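Local coordinates for acyl-CoA dehydrogenase (Mycobacterium thermoresistibile, PDB 3NF4), which probably catalyses the FAD-dependent alpha,beta-dehydrogenation of acyl-CoA thioesters, as other members of the acyl-CoA dehydrogenase family do, at residues T27-I38 against V83-V94; E43-F53 against M210-T218. All blocks are in the same frame, centred on the assembly; numbering follows the deposited sequence.

Interaction 1: T27-I38 against V83-V94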
loop_
_atom_site.group_PDB
_atom_site.type_symbol
_atom_site.label_atom_id
_atom_site.label_comp_id
_atom_site.label_asym_id
_atom_site.label_seq_id
_atom_site.Cartn_x
_atom_site.Cartn_y
_atom_site.Cartn_z
ATOM N N THR A 27 -26.065 -19.117 -18.123
ATOM C CA THR A 27 -24.951 -19.447 -17.210
ATOM C C THR A 27 -25.320 -19.316 -15.735
ATOM O O THR A 27 -24.963 -20.176 -14.944
ATOM C CB THR A 27 -23.677 -18.588 -17.495
ATOM O OG1 THR A 27 -23.332 -18.684 -18.885
ATOM C CG2 THR A 27 -22.500 -19.056 -16.640
ATOM N N ARG A 28 -26.041 -18.255 -15.377
ATOM C CA ARG A 28 -26.456 -18.031 -13.988
ATOM C C ARG A 28 -27.390 -19.147 -13.501
ATOM O O ARG A 28 -27.304 -19.588 -12.335
ATOM C CB ARG A 28 -27.110 -16.651 -13.824
ATOM C CG ARG A 28 -26.160 -15.485 -14.153
ATOM C CD ARG A 28 -26.759 -14.086 -13.914
ATOM N NE ARG A 28 -27.553 -13.970 -12.679
ATOM C CZ ARG A 28 -27.074 -13.796 -11.435
ATOM N NH1 ARG A 28 -25.759 -13.730 -11.171
ATOM N NH2 ARG A 28 -27.936 -13.700 -10.426
ATOM N N GLU A 29 -28.243 -19.620 -14.415
ATOM C CA GLU A 29 -29.200 -20.686 -14.130
ATOM C C GLU A 29 -28.530 -22.045 -13.864
ATOM O O GLU A 29 -28.763 -22.663 -12.826
ATOM C CB GLU A 29 -30.293 -20.755 -15.244
ATOM C CG GLU A 29 -31.459 -21.705 -14.962
ATOM C CD GLU A 29 -32.001 -21.608 -13.521
ATOM O OE1 GLU A 29 -32.112 -20.462 -13.010
ATOM O OE2 GLU A 29 -32.309 -22.670 -12.904
ATOM N N ILE A 30 -27.689 -22.497 -14.793
ATOM C CA ILE A 30 -26.903 -23.738 -14.620
ATOM C C ILE A 30 -26.002 -23.699 -13.356
ATOM O O ILE A 30 -25.961 -24.668 -12.584
ATOM C CB ILE A 30 -26.019 -24.042 -15.877
ATOM C CG1 ILE A 30 -26.780 -23.809 -17.191
ATOM C CG2 ILE A 30 -25.426 -25.438 -15.823
ATOM C CD1 ILE A 30 -27.902 -24.831 -17.512
ATOM N N ALA A 31 -25.297 -22.583 -13.144
ATOM C CA ALA A 31 -24.381 -22.441 -11.997
ATOM C C ALA A 31 -25.104 -22.488 -10.645
ATOM O O ALA A 31 -24.610 -23.126 -9.674
ATOM C CB ALA A 31 -23.554 -21.172 -12.112
ATOM N N ASP A 32 -26.267 -21.828 -10.576
ATOM C CA ASP A 32 -27.077 -21.838 -9.351
ATOM C C ASP A 32 -27.769 -23.198 -9.080
ATOM O O ASP A 32 -28.041 -23.532 -7.925
ATOM C CB ASP A 32 -28.090 -20.676 -9.342
ATOM C CG ASP A 32 -27.446 -19.324 -8.950
ATOM O OD1 ASP A 32 -26.318 -19.299 -8.370
ATOM O OD2 ASP A 32 -28.079 -18.273 -9.218
ATOM N N LYS A 33 -28.024 -23.971 -10.142
ATOM C CA LYS A 33 -28.707 -25.264 -10.022
ATOM C C LYS A 33 -27.753 -26.436 -9.815
ATOM O O LYS A 33 -28.040 -27.350 -9.053
ATOM C CB LYS A 33 -29.586 -25.538 -11.251
ATOM C CG LYS A 33 -30.201 -26.934 -11.262
ATOM C CD LYS A 33 -31.207 -27.131 -12.382
ATOM C CE LYS A 33 -31.820 -28.529 -12.267
ATOM N NZ LYS A 33 -32.797 -28.830 -13.354
ATOM N N VAL A 34 -26.627 -26.409 -10.510
ATOM C CA VAL A 34 -25.702 -27.527 -10.504
ATOM C C VAL A 34 -24.500 -27.337 -9.591
ATOM O O VAL A 34 -24.160 -28.262 -8.870
ATOM C CB VAL A 34 -25.295 -27.912 -11.948
ATOM C CG1 VAL A 34 -24.065 -28.801 -11.985
ATOM C CG2 VAL A 34 -26.470 -28.608 -12.632
ATOM N N LEU A 35 -23.874 -26.154 -9.602
ATOM C CA LEU A 35 -22.650 -25.896 -8.808
ATOM C C LEU A 35 -22.889 -25.461 -7.364
ATOM O O LEU A 35 -22.332 -26.051 -6.458
ATOM C CB LEU A 35 -21.735 -24.888 -9.505
ATOM C CG LEU A 35 -21.435 -25.135 -10.985
ATOM C CD1 LEU A 35 -20.681 -23.944 -11.595
ATOM C CD2 LEU A 35 -20.704 -26.461 -11.196
ATOM N N ASP A 36 -23.727 -24.442 -7.161
ATOM C CA ASP A 36 -23.968 -23.836 -5.838
ATOM C C ASP A 36 -24.433 -24.759 -4.685
ATOM O O ASP A 36 -24.004 -24.558 -3.551
ATOM C CB ASP A 36 -24.925 -22.646 -5.969
ATOM C CG ASP A 36 -25.123 -21.892 -4.647
ATOM O OD1 ASP A 36 -26.268 -21.835 -4.160
ATOM O OD2 ASP A 36 -24.131 -21.367 -4.076
ATOM N N PRO A 37 -25.316 -25.753 -4.957
ATOM C CA PRO A 37 -25.857 -26.537 -3.839
ATOM C C PRO A 37 -24.928 -27.617 -3.280
ATOM O O PRO A 37 -25.189 -28.122 -2.186
ATOM C CB PRO A 37 -27.104 -27.222 -4.436
ATOM C CG PRO A 37 -27.329 -26.603 -5.790
ATOM C CD PRO A 37 -25.970 -26.105 -6.231
ATOM N N ILE A 38 -23.882 -27.979 -4.034
ATOM C CA ILE A 38 -22.919 -29.040 -3.661
ATOM C C ILE A 38 -21.478 -28.551 -3.361
ATOM O O ILE A 38 -20.644 -29.337 -2.894
ATOM C CB ILE A 38 -22.836 -30.144 -4.763
ATOM C CG1 ILE A 38 -22.477 -29.532 -6.134
ATOM C CG2 ILE A 38 -24.144 -30.978 -4.828
ATOM C CD1 ILE A 38 -22.218 -30.560 -7.245
ATOM N N VAL A 83 -18.677 -14.995 -18.947
ATOM C CA VAL A 83 -19.303 -16.277 -18.577
ATOM C C VAL A 83 -18.431 -17.024 -17.552
ATOM O O VAL A 83 -18.927 -17.578 -16.551
ATOM C CB VAL A 83 -19.520 -17.204 -19.795
ATOM C CG1 VAL A 83 -19.886 -18.624 -19.326
ATOM C CG2 VAL A 83 -20.578 -16.637 -20.738
ATOM N N LEU A 84 -17.129 -17.036 -17.827
ATOM C CA LEU A 84 -16.128 -17.570 -16.910
ATOM C C LEU A 84 -16.202 -16.868 -15.540
ATOM O O LEU A 84 -16.113 -17.512 -14.495
ATOM C CB LEU A 84 -14.741 -17.428 -17.538
ATOM C CG LEU A 84 -13.625 -18.352 -17.030
ATOM C CD1 LEU A 84 -14.050 -19.853 -17.105
ATOM C CD2 LEU A 84 -12.321 -18.111 -17.788
ATOM N N GLU A 85 -16.410 -15.555 -15.544
ATOM C CA GLU A 85 -16.545 -14.808 -14.293
ATOM C C GLU A 85 -17.766 -15.253 -13.445
ATOM O O GLU A 85 -17.676 -15.360 -12.210
ATOM C CB GLU A 85 -16.581 -13.291 -14.576
ATOM C CG GLU A 85 -16.304 -12.442 -13.359
ATOM C CD GLU A 85 -16.914 -11.044 -13.386
ATOM O OE1 GLU A 85 -16.655 -10.215 -14.293
ATOM O OE2 GLU A 85 -17.619 -10.739 -12.424
ATOM N N GLU A 86 -18.896 -15.496 -14.117
ATOM C CA GLU A 86 -20.147 -15.901 -13.459
ATOM C C GLU A 86 -19.992 -17.288 -12.838
ATOM O O GLU A 86 -20.368 -17.494 -11.687
ATOM C CB GLU A 86 -21.338 -15.875 -14.437
ATOM C CG GLU A 86 -21.821 -14.471 -14.897
ATOM C CD GLU A 86 -22.491 -13.642 -13.791
ATOM O OE1 GLU A 86 -22.790 -14.192 -12.706
ATOM O OE2 GLU A 86 -22.720 -12.425 -13.999
ATOM N N ILE A 87 -19.416 -18.231 -13.582
ATOM C CA ILE A 87 -19.032 -19.527 -13.004
ATOM C C ILE A 87 -18.149 -19.413 -11.732
ATOM O O ILE A 87 -18.513 -19.976 -10.694
ATOM C CB ILE A 87 -18.367 -20.455 -14.048
ATOM C CG1 ILE A 87 -19.347 -20.743 -15.183
ATOM C CG2 ILE A 87 -17.879 -21.774 -13.404
ATOM C CD1 ILE A 87 -18.668 -21.257 -16.465
ATOM N N ALA A 88 -17.031 -18.680 -11.816
ATOM C CA ALA A 88 -16.068 -18.575 -10.723
ATOM C C ALA A 88 -16.656 -17.985 -9.434
ATOM O O ALA A 88 -16.108 -18.209 -8.344
ATOM C CB ALA A 88 -14.848 -17.730 -11.160
ATOM N N ALA A 89 -17.736 -17.210 -9.568
ATOM C CA ALA A 89 -18.474 -16.710 -8.419
ATOM C C ALA A 89 -19.242 -17.792 -7.646
ATOM O O ALA A 89 -19.610 -17.562 -6.481
ATOM C CB ALA A 89 -19.412 -15.554 -8.834
ATOM N N ARG A 90 -19.473 -18.962 -8.261
ATOM C CA ARG A 90 -20.060 -20.104 -7.550
ATOM C C ARG A 90 -18.987 -21.123 -7.114
ATOM O O ARG A 90 -19.003 -21.603 -5.966
ATOM C CB ARG A 90 -21.138 -20.833 -8.397
ATOM C CG ARG A 90 -22.546 -20.176 -8.493
ATOM C CD ARG A 90 -22.475 -18.832 -9.163
ATOM N NE ARG A 90 -23.800 -18.340 -9.507
ATOM C CZ ARG A 90 -24.034 -17.251 -10.229
ATOM N NH1 ARG A 90 -25.290 -16.905 -10.475
ATOM N NH2 ARG A 90 -23.030 -16.509 -10.703
ATOM N N TRP A 91 -18.060 -21.463 -8.017
ATOM C CA TRP A 91 -17.071 -22.522 -7.716
ATOM C C TRP A 91 -15.739 -22.266 -8.387
ATOM O O TRP A 91 -15.572 -22.648 -9.559
ATOM C CB TRP A 91 -17.593 -23.896 -8.182
ATOM C CG TRP A 91 -16.965 -25.099 -7.487
ATOM C CD1 TRP A 91 -15.736 -25.165 -6.860
ATOM C CD2 TRP A 91 -17.532 -26.423 -7.385
ATOM N NE1 TRP A 91 -15.535 -26.426 -6.345
ATOM C CE2 TRP A 91 -16.608 -27.220 -6.663
ATOM C CE3 TRP A 91 -18.733 -27.003 -7.822
ATOM C CZ2 TRP A 91 -16.852 -28.567 -6.368
ATOM C CZ3 TRP A 91 -18.974 -28.343 -7.538
ATOM C CH2 TRP A 91 -18.042 -29.113 -6.815
ATOM N N ALA A 92 -14.789 -21.675 -7.647
ATOM C CA ALA A 92 -13.504 -21.242 -8.247
ATOM C C ALA A 92 -12.710 -22.393 -8.860
ATOM O O ALA A 92 -12.178 -22.270 -9.966
ATOM C CB ALA A 92 -12.612 -20.469 -7.222
ATOM N N SER A 93 -12.617 -23.505 -8.139
ATOM C CA SER A 93 -11.888 -24.673 -8.636
ATOM C C SER A 93 -12.403 -25.207 -9.980
ATOM O O SER A 93 -11.626 -25.572 -10.830
ATOM C CB SER A 93 -11.857 -25.775 -7.579
ATOM O OG SER A 93 -11.188 -26.902 -8.098
ATOM N N VAL A 94 -13.719 -25.196 -10.182
ATOM C CA VAL A 94 -14.324 -25.624 -11.431
ATOM C C VAL A 94 -14.008 -24.674 -12.599
ATOM O O VAL A 94 -13.755 -25.113 -13.747
ATOM C CB VAL A 94 -15.861 -25.813 -11.250
ATOM C CG1 VAL A 94 -16.595 -25.882 -12.604
ATOM C CG2 VAL A 94 -16.142 -27.084 -10.404
#

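Interaction 2: E43-F53 against M210-T218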
loop_
_atom_site.group_PDB
_atom_site.type_symbol
_atom_site.label_atom_id
_atom_site.label_comp_id
_atom_site.label_asym_id
_atom_site.label_seq_id
_atom_site.Cartn_x
_atom_site.Cartn_y
_atom_site.Cartn_z
ATOM N N GLU A 43 -15.749 -29.249 -1.391
ATOM C CA GLU A 43 -14.506 -28.584 -1.037
ATOM C C GLU A 43 -14.065 -28.997 0.364
ATOM O O GLU A 43 -12.879 -29.162 0.622
ATOM C CB GLU A 43 -14.603 -27.051 -1.162
ATOM C CG GLU A 43 -14.462 -26.509 -2.592
ATOM C CD GLU A 43 -13.089 -26.754 -3.227
ATOM O OE1 GLU A 43 -12.057 -26.759 -2.496
ATOM O OE2 GLU A 43 -13.039 -26.954 -4.467
ATOM N N LYS A 44 -15.034 -29.173 1.257
ATOM C CA LYS A 44 -14.757 -29.615 2.623
ATOM C C LYS A 44 -14.239 -31.070 2.673
ATOM O O LYS A 44 -13.321 -31.354 3.430
ATOM C CB LYS A 44 -15.994 -29.456 3.519
ATOM C CG LYS A 44 -15.792 -30.004 4.943
ATOM C CD LYS A 44 -17.129 -30.278 5.644
ATOM C CE LYS A 44 -16.933 -30.755 7.109
ATOM N NZ LYS A 44 -16.451 -32.177 7.249
ATOM N N ASP A 45 -14.850 -31.965 1.873
ATOM C CA ASP A 45 -14.480 -33.399 1.828
ATOM C C ASP A 45 -13.287 -33.699 0.930
ATOM O O ASP A 45 -12.691 -34.761 1.062
ATOM C CB ASP A 45 -15.642 -34.263 1.345
ATOM C CG ASP A 45 -16.726 -34.462 2.402
ATOM O OD1 ASP A 45 -16.436 -34.318 3.609
ATOM O OD2 ASP A 45 -17.880 -34.789 2.010
ATOM N N GLU A 46 -12.962 -32.765 0.023
ATOM C CA GLU A 46 -11.874 -32.897 -0.979
ATOM C C GLU A 46 -12.150 -34.004 -2.012
ATOM O O GLU A 46 -11.280 -34.801 -2.358
ATOM C CB GLU A 46 -10.469 -32.992 -0.322
ATOM C CG GLU A 46 -10.241 -31.899 0.747
ATOM C CD GLU A 46 -8.777 -31.701 1.217
ATOM O OE1 GLU A 46 -7.827 -32.132 0.524
ATOM O OE2 GLU A 46 -8.575 -31.094 2.296
ATOM N N THR A 47 -13.380 -34.035 -2.514
ATOM C CA THR A 47 -13.796 -35.060 -3.469
ATOM C C THR A 47 -14.139 -34.482 -4.838
ATOM O O THR A 47 -14.488 -33.313 -4.951
ATOM C CB THR A 47 -15.009 -35.866 -2.944
ATOM O OG1 THR A 47 -16.056 -34.970 -2.552
ATOM C CG2 THR A 47 -14.596 -36.793 -1.744
ATOM N N TYR A 48 -14.035 -35.323 -5.860
ATOM C CA TYR A 48 -14.323 -34.972 -7.236
ATOM C C TYR A 48 -15.840 -34.865 -7.485
ATOM O O TYR A 48 -16.598 -35.712 -6.996
ATOM C CB TYR A 48 -13.681 -36.008 -8.178
ATOM C CG TYR A 48 -13.613 -35.535 -9.606
ATOM C CD1 TYR A 48 -12.686 -34.570 -9.986
ATOM C CD2 TYR A 48 -14.492 -36.030 -10.576
ATOM C CE1 TYR A 48 -12.636 -34.100 -11.283
ATOM C CE2 TYR A 48 -14.446 -35.566 -11.886
ATOM C CZ TYR A 48 -13.514 -34.599 -12.223
ATOM O OH TYR A 48 -13.428 -34.112 -13.491
ATOM N N PRO A 49 -16.284 -33.826 -8.245
ATOM C CA PRO A 49 -17.688 -33.672 -8.654
ATOM C C PRO A 49 -18.075 -34.441 -9.946
ATOM O O PRO A 49 -17.993 -33.916 -11.072
ATOM C CB PRO A 49 -17.828 -32.154 -8.848
ATOM C CG PRO A 49 -16.494 -31.721 -9.322
ATOM C CD PRO A 49 -15.473 -32.679 -8.706
ATOM N N GLU A 50 -18.513 -35.681 -9.761
ATOM C CA GLU A 50 -18.974 -36.509 -10.864
ATOM C C GLU A 50 -20.212 -35.895 -11.510
ATOM O O GLU A 50 -21.111 -35.415 -10.817
ATOM C CB GLU A 50 -19.285 -37.911 -10.350
ATOM C CG GLU A 50 -18.635 -39.028 -11.166
ATOM C CD GLU A 50 -17.105 -38.993 -11.087
ATOM O OE1 GLU A 50 -16.536 -39.241 -9.987
ATOM O OE2 GLU A 50 -16.475 -38.720 -12.139
ATOM N N GLY A 51 -20.230 -35.878 -12.839
ATOM C CA GLY A 51 -21.412 -35.457 -13.599
ATOM C C GLY A 51 -21.465 -33.988 -13.969
ATOM O O GLY A 51 -22.172 -33.601 -14.911
ATOM N N VAL A 52 -20.714 -33.176 -13.222
ATOM C CA VAL A 52 -20.714 -31.723 -13.359
ATOM C C VAL A 52 -20.170 -31.210 -14.714
ATOM O O VAL A 52 -20.814 -30.410 -15.362
ATOM C CB VAL A 52 -20.001 -31.067 -12.143
ATOM C CG1 VAL A 52 -19.647 -29.615 -12.416
ATOM C CG2 VAL A 52 -20.866 -31.187 -10.902
ATOM N N PHE A 53 -18.994 -31.667 -15.132
ATOM C CA PHE A 53 -18.420 -31.236 -16.418
ATOM C C PHE A 53 -19.211 -31.742 -17.633
ATOM O O PHE A 53 -19.180 -31.115 -18.697
ATOM C CB PHE A 53 -16.942 -31.620 -16.538
ATOM C CG PHE A 53 -16.022 -30.823 -15.619
ATOM C CD1 PHE A 53 -15.597 -29.553 -15.971
ATOM C CD2 PHE A 53 -15.586 -31.361 -14.408
ATOM C CE1 PHE A 53 -14.772 -28.831 -15.145
ATOM C CE2 PHE A 53 -14.764 -30.639 -13.562
ATOM C CZ PHE A 53 -14.349 -29.368 -13.929
ATOM N N MET A 210 -3.592 -25.765 0.479
ATOM C CA MET A 210 -4.302 -24.856 1.386
ATOM C C MET A 210 -5.791 -24.681 1.006
ATOM O O MET A 210 -6.616 -24.426 1.892
ATOM C CB MET A 210 -3.596 -23.490 1.414
ATOM C CG MET A 210 -4.199 -22.444 2.332
ATOM S SD MET A 210 -3.323 -20.831 2.382
ATOM C CE MET A 210 -2.630 -20.754 0.748
ATOM N N GLY A 211 -6.121 -24.804 -0.285
ATOM C CA GLY A 211 -7.514 -24.648 -0.792
ATOM C C GLY A 211 -7.648 -25.105 -2.253
ATOM O O GLY A 211 -6.672 -25.612 -2.847
ATOM N N LEU A 212 -8.836 -24.933 -2.830
ATOM C CA LEU A 212 -9.101 -25.293 -4.241
ATOM C C LEU A 212 -9.005 -26.812 -4.436
ATOM O O LEU A 212 -8.284 -27.302 -5.306
ATOM C CB LEU A 212 -8.113 -24.563 -5.156
ATOM C CG LEU A 212 -8.480 -23.990 -6.527
ATOM C CD1 LEU A 212 -9.299 -22.667 -6.427
ATOM C CD2 LEU A 212 -7.174 -23.777 -7.382
ATOM N N HIS A 213 -9.722 -27.553 -3.603
ATOM C CA HIS A 213 -9.468 -28.988 -3.402
ATOM C C HIS A 213 -10.113 -29.928 -4.421
ATOM O O HIS A 213 -9.561 -31.012 -4.667
ATOM C CB HIS A 213 -9.947 -29.440 -2.021
ATOM C CG HIS A 213 -9.344 -28.687 -0.874
ATOM N ND1 HIS A 213 -8.004 -28.767 -0.549
ATOM C CD2 HIS A 213 -9.910 -27.894 0.063
ATOM C CE1 HIS A 213 -7.765 -28.031 0.525
ATOM N NE2 HIS A 213 -8.907 -27.492 0.918
ATOM N N ALA A 214 -11.266 -29.542 -4.989
ATOM C CA ALA A 214 -12.141 -30.477 -5.701
ATOM C C ALA A 214 -11.553 -31.158 -6.953
ATOM O O ALA A 214 -11.638 -32.372 -7.093
ATOM C CB ALA A 214 -13.446 -29.807 -6.043
ATOM N N VAL A 215 -11.029 -30.364 -7.881
ATOM C CA VAL A 215 -10.361 -30.867 -9.072
ATOM C C VAL A 215 -8.899 -31.120 -8.637
ATOM O O VAL A 215 -8.251 -30.198 -8.137
ATOM C CB VAL A 215 -10.381 -29.794 -10.190
ATOM C CG1 VAL A 215 -9.634 -30.260 -11.417
ATOM C CG2 VAL A 215 -11.805 -29.404 -10.569
ATOM N N PRO A 216 -8.374 -32.348 -8.848
ATOM C CA PRO A 216 -7.043 -32.656 -8.307
ATOM C C PRO A 216 -5.879 -32.067 -9.128
ATOM O O PRO A 216 -6.000 -31.868 -10.333
ATOM C CB PRO A 216 -7.005 -34.195 -8.335
ATOM C CG PRO A 216 -7.909 -34.581 -9.500
ATOM C CD PRO A 216 -8.862 -33.409 -9.756
ATOM N N THR A 217 -4.764 -31.815 -8.450
ATOM C CA THR A 217 -3.514 -31.386 -9.055
ATOM C C THR A 217 -2.466 -32.493 -8.802
ATOM O O THR A 217 -2.181 -32.829 -7.654
ATOM C CB THR A 217 -3.054 -30.021 -8.413
ATOM O OG1 THR A 217 -4.090 -29.030 -8.569
ATOM C CG2 THR A 217 -1.765 -29.505 -9.049
ATOM N N THR A 218 -1.891 -33.067 -9.855
ATOM C CA THR A 218 -0.984 -34.232 -9.672
ATOM C C THR A 218 0.289 -34.172 -10.524
ATOM O O THR A 218 0.351 -33.430 -11.515
ATOM C CB THR A 218 -1.685 -35.617 -9.982
ATOM O OG1 THR A 218 -1.714 -35.853 -11.404
ATOM C CG2 THR A 218 -3.126 -35.717 -9.388
#

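Interaction 1: T27-I38 against V83-V94
The side chain of R90 bends at chi2 (63°) and then runs out straight, which carries its guanidinium across A31 to D32 on the neighbouring helix. R28 bends instead at chi3 (41°), and this fold in the chain sets its NH1 beside the carboxylate of E86. R90 NE donates to D32 OD1 at 2.9 Å, the oxygen lying close to the guanidinium plane although the donor stands well above the plane of the carboxylate. R90 NH2 reaches E86 OE1 at 3.1 Å and also the carbonyl O of E86. The R28 NH1 to E86 OE1 bridge is weak (3.4 Å), and R90 NH1 lies over one face of the R28 guanidinium. E86 OE2 has a further salt bridge to R13, so this carboxylate is shared among three arginines. The network joins helix 18-35 to helix 77-88 and the turn after it, where R90 sits, all within the N-terminal helical domain of the acyl-CoA dehydrogenase fold; the helix segments run nearly parallel (21°) with axes 9.5 Å apart. Toward the C-terminal ends of the two segments the contact turns apolar: L35 CD1 packs on I87 CG2, L35 CD2 approaches W91 CE3 at 3.9 Å, and I38 CD1 meets the indole edge at CZ3.

Interaction 2: E43-F53 against M210-T218
Here the N-terminal helical domain meets the middle beta domain of the acyl-CoA dehydrogenase fold: the end of helix 39-45 and the turn after it pack on the loop that leads into strand 217-228, where T217 lines the FAD pocket. The E43 carboxylate and the backbone amides of H213 and A214 carry the polar part. The E43 chain bends at chi2 (-65°), turning its carboxylate onto these two successive N-H groups. OE1 takes H213 N at 2.7 Å through its syn lone pair, in a fairly straight bond (161°), while OE2 takes A214 N at 3.2 Å from above the carboxylate plane. OE2 also accepts from W91 NE1, so this buried acid is held by three N-H groups; those bonds would be expected to favour its ionised form.

E46, the first residue past the helix, has positive phi and extends beyond CG over one face of the H213 imidazole, OE2 lying above the ring centre. Its carboxylate stacks on the ring with the planes 10° apart, and CG makes a CH-pi contact, 4.1 Å from the centroid. G211 CA lies over the opposite face, offset toward the rim. E46 OE2 is itself salt-bridged to R353 of the second subunit, which ties this stack to the subunit interface.

Farther along, Y48 CD1 touches P216 CD at 4.0 Å, while the Y48 hydroxyl is hydrogen-bonded to H169. The F53 ring edge at CZ meets V215 CG2 at 4.2 Å.

In the fold
Interaction 1 is the more buried of the two and stays within the N-terminal helical domain, whereas interaction 2 is partly buried and joins that domain to the middle one. Their chemistry follows: the first is held by a salt-bridge network beside apolar packing, but helix end against loop relies on a carboxylate binding backbone amides, with a carboxylate-on-imidazole stack at the subunit boundary. The two sites touch directly. W91 of interaction 1 is the shared residue, its NE1 bonding E43 of interaction 2, and L35 also packs on V52. Helix 39-45 follows helix 18-35 in the chain after a short turn, so consecutive helices serve both contacts.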